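Side-chain contacts in CAMP factor (Mobiluncus curtisii, PDB 6JLC), which is a bacterial toxin, probably a pore-forming factor that damages red-cell membranes in a haemolytic reaction: residues A[111-116]-A[122-127]; A[82-87]-A[105-110]; A[53-58]-A[69-74]. One frame throughout, in Å; residues are numbered along the deposited sequence.

Contact 1. Residues A[111-116]-A[122-127]; sequences IMRVAN and YQLNDS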
ATOM      1  N   ILE A 111       8.367   9.480  -7.985  1.00 21.47           N
ATOM      2  CA  ILE A 111       7.663   8.989  -9.175  1.00 22.89           C
ATOM      3  C   ILE A 111       7.789   9.989 -10.316  1.00 24.80           C
ATOM      4  O   ILE A 111       7.988   9.613 -11.482  1.00 23.97           O
ATOM      5  CB  ILE A 111       6.183   8.707  -8.858  1.00 25.00           C
ATOM      6  CG1 ILE A 111       6.052   7.514  -7.905  1.00 23.98           C
ATOM      7  CG2 ILE A 111       5.409   8.425 -10.156  1.00 25.37           C
ATOM      8  CD1 ILE A 111       4.659   7.379  -7.300  1.00 22.88           C
ATOM      9  N   MET A 112       7.605  11.277 -10.015  1.00 25.18           N
ATOM     10  CA  MET A 112       7.747  12.283 -11.064  1.00 25.29           C
ATOM     11  C   MET A 112       9.146  12.238 -11.673  1.00 27.52           C
ATOM     12  O   MET A 112       9.302  12.331 -12.897  1.00 27.19           O
ATOM     13  CB  MET A 112       7.438  13.682 -10.516  1.00 27.91           C
ATOM     14  CG  MET A 112       6.023  13.848  -9.967  1.00 29.99           C
ATOM     15  SD  MET A 112       4.759  13.468 -11.207  1.00 39.12           S
ATOM     16  CE  MET A 112       5.037  14.786 -12.392  1.00 44.67           C
ATOM     17  N   ARG A 113      10.173  12.059 -10.837  1.00 23.30           N
ATOM     18  CA  ARG A 113      11.540  12.006 -11.355  1.00 25.69           C
ATOM     19  C   ARG A 113      11.775  10.745 -12.180  1.00 26.96           C
ATOM     20  O   ARG A 113      12.362  10.805 -13.264  1.00 25.14           O
ATOM     21  CB  ARG A 113      12.552  12.090 -10.209  1.00 26.86           C
ATOM     22  CG  ARG A 113      13.987  12.399 -10.654  1.00 30.89           C
ATOM     23  CD  ARG A 113      14.071  13.751 -11.354  1.00 27.96           C
ATOM     24  NE  ARG A 113      14.020  14.840 -10.373  1.00 31.50           N
ATOM     25  CZ  ARG A 113      13.952  16.140 -10.670  1.00 38.59           C
ATOM     26  NH1 ARG A 113      13.925  16.551 -11.936  1.00 32.23           N
ATOM     27  NH2 ARG A 113      13.904  17.039  -9.683  1.00 38.73           N
ATOM     28  N   VAL A 114      11.341   9.580 -11.683  1.00 24.25           N
ATOM     29  CA  VAL A 114      11.657   8.357 -12.422  1.00 24.81           C
ATOM     30  C   VAL A 114      10.958   8.330 -13.782  1.00 26.22           C
ATOM     31  O   VAL A 114      11.440   7.670 -14.715  1.00 25.47           O
ATOM     32  CB  VAL A 114      11.333   7.118 -11.561  1.00 25.25           C
ATOM     33  CG1 VAL A 114       9.858   6.781 -11.616  1.00 23.33           C
ATOM     34  CG2 VAL A 114      12.196   5.917 -11.992  1.00 26.29           C
ATOM     35  N   ALA A 115       9.852   9.059 -13.936  1.00 21.43           N
ATOM     36  CA  ALA A 115       9.154   9.149 -15.211  1.00 25.49           C
ATOM     37  C   ALA A 115       9.675  10.273 -16.097  1.00 29.06           C
ATOM     38  O   ALA A 115       9.260  10.372 -17.259  1.00 28.68           O
ATOM     39  CB  ALA A 115       7.659   9.361 -14.979  1.00 25.01           C
ATOM     40  N   ASN A 116      10.574  11.103 -15.584  1.00 26.59           N
ATOM     41  CA  ASN A 116      10.981  12.332 -16.262  1.00 22.56           C
ATOM     42  C   ASN A 116      12.014  11.999 -17.341  1.00 26.13           C
ATOM     43  O   ASN A 116      13.062  11.421 -17.037  1.00 25.28           O
ATOM     44  CB  ASN A 116      11.543  13.307 -15.221  1.00 24.89           C
ATOM     45  CG  ASN A 116      11.710  14.722 -15.756  1.00 29.73           C
ATOM     46  OD1 ASN A 116      12.249  14.924 -16.844  1.00 26.68           O
ATOM     47  ND2 ASN A 116      11.256  15.712 -14.984  1.00 34.25           N
ATOM     48  N   TYR A 122      22.371  11.277 -11.094  1.00 26.28           N
ATOM     49  CA  TYR A 122      22.467  11.970  -9.811  1.00 26.55           C
ATOM     50  C   TYR A 122      21.086  12.202  -9.207  1.00 22.23           C
ATOM     51  O   TYR A 122      20.882  11.986  -8.006  1.00 27.29           O
ATOM     52  CB  TYR A 122      23.203  13.308  -9.981  1.00 24.76           C
ATOM     53  CG  TYR A 122      24.665  13.187 -10.355  1.00 33.12           C
ATOM     54  CD1 TYR A 122      25.375  12.024 -10.098  1.00 40.80           C
ATOM     55  CD2 TYR A 122      25.345  14.252 -10.948  1.00 42.61           C
ATOM     56  CE1 TYR A 122      26.713  11.910 -10.426  1.00 50.23           C
ATOM     57  CE2 TYR A 122      26.687  14.147 -11.279  1.00 47.72           C
ATOM     58  CZ  TYR A 122      27.364  12.972 -11.011  1.00 54.87           C
ATOM     59  OH  TYR A 122      28.696  12.846 -11.333  1.00 61.56           O
ATOM     60  N   GLN A 123      20.127  12.643 -10.027  1.00 24.46           N
ATOM     61  CA  GLN A 123      18.803  12.972  -9.511  1.00 27.16           C
ATOM     62  C   GLN A 123      18.076  11.725  -9.044  1.00 30.02           C
ATOM     63  O   GLN A 123      17.429  11.727  -7.988  1.00 26.36           O
ATOM     64  CB  GLN A 123      17.981  13.682 -10.584  1.00 25.81           C
ATOM     65  CG  GLN A 123      18.500  15.064 -10.916  1.00 27.41           C
ATOM     66  CD  GLN A 123      17.824  15.648 -12.135  1.00 27.94           C
ATOM     67  OE1 GLN A 123      17.362  14.919 -13.021  1.00 28.63           O
ATOM     68  NE2 GLN A 123      17.773  16.982 -12.192  1.00 25.63           N
ATOM     69  N   LEU A 124      18.160  10.652  -9.832  1.00 23.65           N
ATOM     70  CA  LEU A 124      17.511   9.407  -9.450  1.00 21.92           C
ATOM     71  C   LEU A 124      18.122   8.843  -8.176  1.00 24.65           C
ATOM     72  O   LEU A 124      17.403   8.354  -7.291  1.00 24.36           O
ATOM     73  CB  LEU A 124      17.613   8.401 -10.602  1.00 23.01           C
ATOM     74  CG  LEU A 124      16.942   8.842 -11.905  1.00 26.99           C
ATOM     75  CD1 LEU A 124      17.435   7.993 -13.060  1.00 23.58           C
ATOM     76  CD2 LEU A 124      15.417   8.760 -11.811  1.00 24.69           C
ATOM     77  N   ASN A 125      19.455   8.877  -8.068  1.00 23.86           N
ATOM     78  CA  ASN A 125      20.102   8.414  -6.848  1.00 26.82           C
ATOM     79  C   ASN A 125      19.738   9.307  -5.667  1.00 29.09           C
ATOM     80  O   ASN A 125      19.559   8.822  -4.542  1.00 27.37           O
ATOM     81  CB  ASN A 125      21.624   8.376  -7.034  1.00 30.33           C
ATOM     82  CG  ASN A 125      22.070   7.212  -7.898  1.00 30.75           C
ATOM     83  OD1 ASN A 125      21.340   6.235  -8.056  1.00 34.26           O
ATOM     84  ND2 ASN A 125      23.273   7.301  -8.442  1.00 30.82           N
ATOM     85  N   ASP A 126      19.620  10.618  -5.906  1.00 22.04           N
ATOM     86  CA  ASP A 126      19.226  11.513  -4.821  1.00 25.40           C
ATOM     87  C   ASP A 126      17.781  11.255  -4.389  1.00 23.99           C
ATOM     88  O   ASP A 126      17.445  11.445  -3.211  1.00 26.43           O
ATOM     89  CB  ASP A 126      19.427  12.971  -5.240  1.00 25.24           C
ATOM     90  CG  ASP A 126      20.902  13.378  -5.255  1.00 33.19           C
ATOM     91  OD1 ASP A 126      21.753  12.616  -4.746  1.00 30.42           O
ATOM     92  OD2 ASP A 126      21.210  14.456  -5.788  1.00 30.04           O
ATOM     93  N   SER A 127      16.921  10.822  -5.310  1.00 22.22           N
ATOM     94  CA  SER A 127      15.562  10.433  -4.920  1.00 22.56           C
ATOM     95  C   SER A 127      15.571   9.211  -4.010  1.00 26.89           C
ATOM     96  O   SER A 127      14.796   9.139  -3.045  1.00 25.97           O
ATOM     97  CB  SER A 127      14.701  10.167  -6.157  1.00 22.11           C
ATOM     98  OG  SER A 127      14.602  11.346  -6.943  1.00 26.62           O
TER
HETATM   99  O   HOH W   1      14.966  15.748 -14.345  1.00 34.38           O
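The backbones of 111-116 and 122-127 run antiparallel and come closest at Val114 and Leu124, whose CA atoms are 6.6 Å apart. They are the two sides of a helical hairpin: the end of helix 97-114 turns back through a short connection into helix 121-139, within the bundle of five helices that makes up the N-terminal part of this chain, itself the C-terminal portion of the full-length CAMP factor. Leu124 fills the inner side of the hairpin. Its CD2 methyl lies 3.8 Å from Val114 CA, against the main chain itself, while its contact with the Val114 CG2 methyl is looser. Helix 68-91 also packs on Leu124, through Leu70, Arg74 and Leu77.

Arg113 carries the more exposed half of the contact. CG stands anti to the backbone N (chi1 -165°), which sends the chain across to the facing helix, and the bends at chi2 and chi3 then fold it over Gln123. The CB and CG methylenes pass the hydroxyl of Ser127, whose OG is 3.9 Å from Arg113 CG. Farther out, the guanidinium and the Gln123 amide are stacked, with their planes 28° apart. Gln123 CD sits 3.8 Å above the guanidinium plane, displaced toward its rim, and the arginine chain runs roughly perpendicular to that of Gln123. No direct hydrogen bond joins them. Gln123 OE1 takes the backbone N-H of Thr120, and it also accepts from a water 2.9 Å away, which in turn receives a hydrogen bond from Arg113 NH1 at 2.7 Å.

Contact 2. Residues A[82-87]-A[105-110]; sequences GLTVDK and FSVTRA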
ATOM      1  N   GLY A  82       8.830   0.960  -4.040  1.00 24.45           N
ATOM      2  CA  GLY A  82       8.118  -0.196  -3.509  1.00 27.05           C
ATOM      3  C   GLY A  82       8.458  -0.478  -2.052  1.00 32.72           C
ATOM      4  O   GLY A  82       7.568  -0.662  -1.218  1.00 28.79           O
ATOM      5  N   LEU A  83       9.758  -0.511  -1.736  1.00 27.63           N
ATOM      6  CA  LEU A  83      10.164  -0.788  -0.358  1.00 29.89           C
ATOM      7  C   LEU A  83       9.615   0.256   0.599  1.00 30.11           C
ATOM      8  O   LEU A  83       9.200  -0.074   1.719  1.00 26.81           O
ATOM      9  CB  LEU A  83      11.687  -0.832  -0.242  1.00 29.57           C
ATOM     10  CG  LEU A  83      12.445  -1.908  -1.000  1.00 41.18           C
ATOM     11  CD1 LEU A  83      13.953  -1.633  -0.920  1.00 38.15           C
ATOM     12  CD2 LEU A  83      12.091  -3.288  -0.431  1.00 45.58           C
ATOM     13  N   THR A  84       9.636   1.526   0.186  1.00 26.51           N
ATOM     14  CA  THR A  84       9.248   2.608   1.085  1.00 26.39           C
ATOM     15  C   THR A  84       7.758   2.540   1.409  1.00 24.54           C
ATOM     16  O   THR A  84       7.350   2.693   2.570  1.00 28.39           O
ATOM     17  CB  THR A  84       9.609   3.963   0.450  1.00 25.59           C
ATOM     18  OG1 THR A  84      11.020   3.997   0.166  1.00 27.48           O
ATOM     19  CG2 THR A  84       9.275   5.098   1.408  1.00 26.97           C
ATOM     20  N   VAL A  85       6.931   2.361   0.379  1.00 25.02           N
ATOM     21  CA  VAL A  85       5.490   2.308   0.576  1.00 25.55           C
ATOM     22  C   VAL A  85       5.119   1.076   1.394  1.00 27.64           C
ATOM     23  O   VAL A  85       4.232   1.129   2.251  1.00 28.27           O
ATOM     24  CB  VAL A  85       4.778   2.334  -0.790  1.00 26.24           C
ATOM     25  CG1 VAL A  85       3.287   2.053  -0.642  1.00 29.31           C
ATOM     26  CG2 VAL A  85       4.990   3.694  -1.486  1.00 25.27           C
ATOM     27  N   ASP A  86       5.815  -0.039   1.163  1.00 27.35           N
ATOM     28  CA  ASP A  86       5.554  -1.262   1.924  1.00 27.50           C
ATOM     29  C   ASP A  86       5.860  -1.052   3.405  1.00 28.56           C
ATOM     30  O   ASP A  86       5.051  -1.390   4.275  1.00 29.75           O
ATOM     31  CB  ASP A  86       6.391  -2.407   1.341  1.00 25.25           C
ATOM     32  CG  ASP A  86       5.827  -3.796   1.667  1.00 39.91           C
ATOM     33  OD1 ASP A  86       4.644  -3.920   2.023  1.00 34.84           O
ATOM     34  OD2 ASP A  86       6.585  -4.771   1.544  1.00 34.35           O
ATOM     35  N   LYS A  87       7.032  -0.488   3.711  1.00 26.61           N
ATOM     36  CA  LYS A  87       7.374  -0.239   5.110  1.00 32.58           C
ATOM     37  C   LYS A  87       6.404   0.749   5.736  1.00 29.24           C
ATOM     38  O   LYS A  87       5.991   0.587   6.891  1.00 30.44           O
ATOM     39  CB  LYS A  87       8.802   0.294   5.230  1.00 29.54           C
ATOM     40  CG  LYS A  87       9.857  -0.729   4.912  1.00 41.26           C
ATOM     41  CD  LYS A  87      11.160  -0.365   5.575  1.00 45.77           C
ATOM     42  CE  LYS A  87      11.735   0.882   4.963  1.00 48.41           C
ATOM     43  NZ  LYS A  87      13.102   1.128   5.484  1.00 49.24           N
ATOM     44  N   PHE A 105       4.722  12.937  -0.152  1.00 26.50           N
ATOM     45  CA  PHE A 105       5.364  13.915  -1.017  1.00 23.70           C
ATOM     46  C   PHE A 105       6.683  13.378  -1.560  1.00 25.35           C
ATOM     47  O   PHE A 105       6.980  13.517  -2.750  1.00 25.69           O
ATOM     48  CB  PHE A 105       5.593  15.198  -0.239  1.00 20.96           C
ATOM     49  CG  PHE A 105       6.033  16.361  -1.092  1.00 26.93           C
ATOM     50  CD1 PHE A 105       5.291  16.749  -2.201  1.00 36.83           C
ATOM     51  CD2 PHE A 105       7.187  17.051  -0.782  1.00 28.14           C
ATOM     52  CE1 PHE A 105       5.686  17.828  -2.981  1.00 38.61           C
ATOM     53  CE2 PHE A 105       7.589  18.142  -1.562  1.00 33.35           C
ATOM     54  CZ  PHE A 105       6.832  18.526  -2.653  1.00 30.79           C
ATOM     55  N   SER A 106       7.478  12.752  -0.690  1.00 23.45           N
ATOM     56  CA  SER A 106       8.728  12.143  -1.127  1.00 26.37           C
ATOM     57  C   SER A 106       8.476  11.055  -2.174  1.00 27.48           C
ATOM     58  O   SER A 106       9.185  10.982  -3.186  1.00 23.83           O
ATOM     59  CB  SER A 106       9.474  11.585   0.091  1.00 30.19           C
ATOM     60  OG  SER A 106      10.647  10.889  -0.283  1.00 31.03           O
ATOM     61  N   VAL A 107       7.454  10.213  -1.966  1.00 20.77           N
ATOM     62  CA  VAL A 107       7.119   9.209  -2.972  1.00 20.39           C
ATOM     63  C   VAL A 107       6.688   9.868  -4.278  1.00 22.69           C
ATOM     64  O   VAL A 107       7.110   9.461  -5.366  1.00 25.31           O
ATOM     65  CB  VAL A 107       6.032   8.249  -2.444  1.00 21.23           C
ATOM     66  CG1 VAL A 107       5.493   7.375  -3.591  1.00 23.92           C
ATOM     67  CG2 VAL A 107       6.599   7.384  -1.318  1.00 22.98           C
ATOM     68  N   THR A 108       5.822  10.885  -4.193  1.00 23.16           N
ATOM     69  CA  THR A 108       5.333  11.533  -5.408  1.00 28.10           C
ATOM     70  C   THR A 108       6.484  12.157  -6.197  1.00 26.30           C
ATOM     71  O   THR A 108       6.571  11.996  -7.420  1.00 24.72           O
ATOM     72  CB  THR A 108       4.278  12.594  -5.063  1.00 26.25           C
ATOM     73  OG1 THR A 108       3.131  11.953  -4.480  1.00 26.67           O
ATOM     74  CG2 THR A 108       3.851  13.359  -6.312  1.00 24.94           C
ATOM     75  N   ARG A 109       7.380  12.873  -5.504  1.00 25.33           N
ATOM     76  CA  ARG A 109       8.530  13.468  -6.181  1.00 24.44           C
ATOM     77  C   ARG A 109       9.383  12.401  -6.848  1.00 27.12           C
ATOM     78  O   ARG A 109       9.871  12.602  -7.962  1.00 25.29           O
ATOM     79  CB  ARG A 109       9.384  14.269  -5.193  1.00 25.17           C
ATOM     80  CG  ARG A 109       8.746  15.568  -4.716  1.00 25.81           C
ATOM     81  CD  ARG A 109       9.764  16.399  -3.916  1.00 32.76           C
ATOM     82  NE  ARG A 109      10.933  16.760  -4.718  1.00 35.54           N
ATOM     83  CZ  ARG A 109      12.199  16.540  -4.361  1.00 37.46           C
ATOM     84  NH1 ARG A 109      12.485  15.948  -3.206  1.00 40.55           N
ATOM     85  NH2 ARG A 109      13.183  16.917  -5.167  1.00 38.15           N
ATOM     86  N   ALA A 110       9.578  11.261  -6.168  1.00 22.74           N
ATOM     87  CA  ALA A 110      10.361  10.164  -6.740  1.00 21.51           C
ATOM     88  C   ALA A 110       9.699   9.612  -7.998  1.00 24.30           C
ATOM     89  O   ALA A 110      10.381   9.301  -8.985  1.00 22.93           O
ATOM     90  CB  ALA A 110      10.549   9.045  -5.711  1.00 21.46           C
TER
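No flat group enters the meeting of Val85 with Val107: the one aromatic ring in the two segments, Phe105, points elsewhere, and one of its faces has Arg109 CG, one turn later in the same helix, 4.0 Å above the plane and over the ring centre. The contact itself is aliphatic. Val85 CG2 and Val107 CG2 meet methyl to methyl at 4.0 Å, with the two side chains nearly perpendicular. In both valines CG1 is anti to the backbone N (chi1 171° in Val85, 169° in Val107), which puts the other methyl, CG2, beside the N and into the interface. Thr84 adds a more distant touch, its CG2 lying 4.5 Å from Val107 CG2, so that this one methyl of Val107 meets both Thr84 and Val85.

Helices 68-91 and 97-114, consecutive in the chain, run antiparallel here as neighbours in the five-helix bundle of the N-terminal part of this chain. Their backbones stay well separated, with 7.9 Å between Val85 CA and Val107 CA, and larger residues from elsewhere in the fold add to the packing. Leu131 of helix 121-139 touches both Thr84 and Val107, while Leu25 and Ile28 of helix 8-31, together with the loop residue Trp37, pack on Val85. All three touching residues are buried, and the hydroxyl of Thr84 is satisfied within its own helix, where OG1 is hydrogen-bonded to the carbonyl O of Glu80.

Contact 3. Residues A[53-58]-A[69-74]; sequences QSLAVV and DLIMAR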
ATOM      1  N   GLN A  53      10.354  -2.961 -20.704  1.00 28.23           N
ATOM      2  CA  GLN A  53      10.442  -3.146 -22.152  1.00 31.45           C
ATOM      3  C   GLN A  53      11.838  -2.808 -22.660  1.00 30.79           C
ATOM      4  O   GLN A  53      12.375  -3.500 -23.534  1.00 30.52           O
ATOM      5  CB  GLN A  53       9.390  -2.286 -22.863  1.00 33.94           C
ATOM      6  CG  GLN A  53       8.003  -2.932 -22.912  1.00 41.70           C
ATOM      7  CD  GLN A  53       6.874  -1.934 -23.154  1.00 53.87           C
ATOM      8  OE1 GLN A  53       7.096  -0.721 -23.252  1.00 44.80           O
ATOM      9  NE2 GLN A  53       5.649  -2.448 -23.247  1.00 52.38           N
ATOM     10  N   SER A  54      12.439  -1.742 -22.130  1.00 26.28           N
ATOM     11  CA  SER A  54      13.806  -1.412 -22.508  1.00 24.91           C
ATOM     12  C   SER A  54      14.775  -2.478 -22.016  1.00 32.02           C
ATOM     13  O   SER A  54      15.734  -2.831 -22.717  1.00 31.20           O
ATOM     14  CB  SER A  54      14.198  -0.048 -21.951  1.00 32.28           C
ATOM     15  OG  SER A  54      15.496   0.299 -22.387  1.00 37.43           O
ATOM     16  N   LEU A  55      14.550  -2.989 -20.804  1.00 25.10           N
ATOM     17  CA  LEU A  55      15.396  -4.066 -20.294  1.00 28.06           C
ATOM     18  C   LEU A  55      15.193  -5.350 -21.085  1.00 27.83           C
ATOM     19  O   LEU A  55      16.145  -6.113 -21.298  1.00 30.49           O
ATOM     20  CB  LEU A  55      15.103  -4.304 -18.817  1.00 21.95           C
ATOM     21  CG  LEU A  55      15.657  -3.239 -17.858  1.00 25.50           C
ATOM     22  CD1 LEU A  55      14.886  -3.277 -16.552  1.00 24.10           C
ATOM     23  CD2 LEU A  55      17.126  -3.446 -17.614  1.00 26.15           C
ATOM     24  N   ALA A  56      13.952  -5.619 -21.506  1.00 25.28           N
ATOM     25  CA  ALA A  56      13.670  -6.851 -22.234  1.00 30.09           C
ATOM     26  C   ALA A  56      14.429  -6.893 -23.549  1.00 32.05           C
ATOM     27  O   ALA A  56      14.766  -7.979 -24.044  1.00 34.61           O
ATOM     28  CB  ALA A  56      12.166  -6.999 -22.476  1.00 28.97           C
ATOM     29  N   VAL A  57      14.704  -5.725 -24.128  1.00 28.18           N
ATOM     30  CA  VAL A  57      15.502  -5.667 -25.344  1.00 32.14           C
ATOM     31  C   VAL A  57      16.892  -6.228 -25.087  1.00 34.26           C
ATOM     32  O   VAL A  57      17.418  -7.012 -25.887  1.00 38.28           O
ATOM     33  CB  VAL A  57      15.554  -4.215 -25.860  1.00 40.89           C
ATOM     34  CG1 VAL A  57      16.594  -4.068 -26.941  1.00 36.62           C
ATOM     35  CG2 VAL A  57      14.175  -3.790 -26.355  1.00 44.98           C
ATOM     36  N   VAL A  58      17.498  -5.855 -23.952  1.00 28.28           N
ATOM     37  CA  VAL A  58      18.820  -6.372 -23.608  1.00 31.80           C
ATOM     38  C   VAL A  58      18.733  -7.848 -23.238  1.00 28.87           C
ATOM     39  O   VAL A  58      19.555  -8.665 -23.679  1.00 30.38           O
ATOM     40  CB  VAL A  58      19.442  -5.547 -22.464  1.00 33.13           C
ATOM     41  CG1 VAL A  58      20.761  -6.172 -22.005  1.00 27.22           C
ATOM     42  CG2 VAL A  58      19.638  -4.081 -22.883  1.00 35.71           C
ATOM     43  N   ASP A  69      23.750   3.010 -16.950  1.00 38.34           N
ATOM     44  CA  ASP A  69      23.757   3.543 -15.592  1.00 40.19           C
ATOM     45  C   ASP A  69      22.429   4.219 -15.282  1.00 33.71           C
ATOM     46  O   ASP A  69      21.941   4.164 -14.146  1.00 32.54           O
ATOM     47  CB  ASP A  69      24.917   4.520 -15.408  1.00 53.25           C
ATOM     48  CG  ASP A  69      26.263   3.833 -15.437  1.00 66.50           C
ATOM     49  OD1 ASP A  69      26.688   3.314 -14.385  1.00 70.21           O
ATOM     50  OD2 ASP A  69      26.886   3.807 -16.518  1.00 70.53           O
ATOM     51  N   LEU A  70      21.823   4.835 -16.297  1.00 35.10           N
ATOM     52  CA  LEU A  70      20.523   5.475 -16.141  1.00 32.37           C
ATOM     53  C   LEU A  70      19.415   4.443 -15.970  1.00 33.79           C
ATOM     54  O   LEU A  70      18.546   4.588 -15.103  1.00 27.75           O
ATOM     55  CB  LEU A  70      20.254   6.367 -17.352  1.00 32.31           C
ATOM     56  CG  LEU A  70      19.225   7.479 -17.252  1.00 35.53           C
ATOM     57  CD1 LEU A  70      19.531   8.419 -16.086  1.00 33.06           C
ATOM     58  CD2 LEU A  70      19.228   8.238 -18.569  1.00 40.84           C
ATOM     59  N   ILE A  71      19.418   3.390 -16.799  1.00 29.19           N
ATOM     60  CA  ILE A  71      18.375   2.371 -16.689  1.00 24.87           C
ATOM     61  C   ILE A  71      18.424   1.707 -15.316  1.00 23.66           C
ATOM     62  O   ILE A  71      17.382   1.409 -14.714  1.00 27.23           O
ATOM     63  CB  ILE A  71      18.503   1.340 -17.833  1.00 31.29           C
ATOM     64  CG1 ILE A  71      18.152   1.975 -19.190  1.00 39.17           C
ATOM     65  CG2 ILE A  71      17.582   0.155 -17.609  1.00 32.59           C
ATOM     66  CD1 ILE A  71      16.637   2.141 -19.455  1.00 38.82           C
ATOM     67  N   MET A  72      19.628   1.470 -14.791  1.00 26.17           N
ATOM     68  CA  MET A  72      19.740   0.808 -13.496  1.00 27.63           C
ATOM     69  C   MET A  72      19.395   1.758 -12.352  1.00 26.62           C
ATOM     70  O   MET A  72      18.862   1.322 -11.326  1.00 24.43           O
ATOM     71  CB  MET A  72      21.147   0.227 -13.310  1.00 28.16           C
ATOM     72  CG  MET A  72      21.423  -1.024 -14.123  1.00 34.62           C
ATOM     73  SD  MET A  72      20.108  -2.266 -13.979  1.00 35.66           S
ATOM     74  CE  MET A  72      20.104  -2.585 -12.217  1.00 32.23           C
ATOM     75  N   ALA A  73      19.709   3.050 -12.495  1.00 28.51           N
ATOM     76  CA  ALA A  73      19.273   4.016 -11.488  1.00 25.95           C
ATOM     77  C   ALA A  73      17.746   4.100 -11.440  1.00 24.22           C
ATOM     78  O   ALA A  73      17.156   4.143 -10.351  1.00 25.24           O
ATOM     79  CB  ALA A  73      19.897   5.393 -11.765  1.00 23.30           C
ATOM     80  N   ARG A  74      17.081   4.103 -12.605  1.00 26.43           N
ATOM     81  CA  ARG A  74      15.617   4.074 -12.603  1.00 25.25           C
ATOM     82  C   ARG A  74      15.099   2.789 -11.964  1.00 26.23           C
ATOM     83  O   ARG A  74      14.110   2.807 -11.218  1.00 24.66           O
ATOM     84  CB  ARG A  74      15.055   4.220 -14.023  1.00 23.91           C
ATOM     85  CG  ARG A  74      15.252   5.603 -14.667  1.00 26.55           C
ATOM     86  CD  ARG A  74      14.386   5.803 -15.938  1.00 30.38           C
ATOM     87  NE  ARG A  74      14.903   6.839 -16.866  1.00 31.68           N
ATOM     88  CZ  ARG A  74      14.507   8.107 -16.899  1.00 35.50           C
ATOM     89  NH1 ARG A  74      13.602   8.555 -16.045  1.00 38.42           N
ATOM     90  NH2 ARG A  74      15.028   8.947 -17.783  1.00 47.14           N
TER
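Ile71 reaches across to Leu55 and Ser54 with two different branches, and these three residues make up nearly all of the contact between 53-58 and 69-74. Ile71 gives up the greatest area, 60 Å², and its side chain leaves the backbone toward the facing segment. The CG2 branch is the one directed to Leu55: Ile71 CG2 lies 3.6 Å from Leu55 CD2 and 3.9 Å from Leu55 CG, a close apolar contact in which the two side chains lie alongside one another, pointing opposite ways. Leu55 leaves its backbone obliquely to the partner segment, yet the end of its chain turns in, so that CD2 does the touching.

The longer branch of Ile71 serves Ser54. With chi1 at -69°, CG1 is anti to the carbonyl carbon, and a further bend at chi2 (-78°) brings the CD1 methyl to 3.6 Å from Ser54 OG. Ser54 CB lies farther from the same methyl, at 4.1 Å. The hydroxyl therefore meets a hydrocarbon surface here by van der Waals contact, and no hydrogen bond crosses between the segments. Nor do the backbones approach closely, since Leu55 CA and Ile71 CA are 8.0 Å apart.

The contact joins the end of helix 41-59 to the beginning of helix 68-91, two helices that run in broadly opposite senses but are strongly inclined to each other at this point, near one end of the all-helical bundle. Leu51, a turn earlier in helix 41-59, also packs on Ile71. Helix 8-31 packs against Leu55 through Ala14, Ile15 and Ile18, and its Ala11 touches Val58.

Along the chain the order is contact 3, contact 2, contact 1, each closing before the next opens. Together they join four successive helices, 41-59, 68-91, 97-114 and 121-139. Contacts 2 and 3 share helix 68-91 but lie 21 Å apart between centres, whereas contacts 1 and 2 share helix 97-114, with centres 12 Å apart. Contacts 1 and 3, about 14 Å apart between centres, touch directly: Arg74 NH1 probably donates to Val114 O and Asn116 O, and Leu124 packs on Leu70. Contact 2 thus lies nearer the centre of the chain, and contacts 1 and 3 toward one end of its N-terminal helical bundle, where neighbouring helices are tied together.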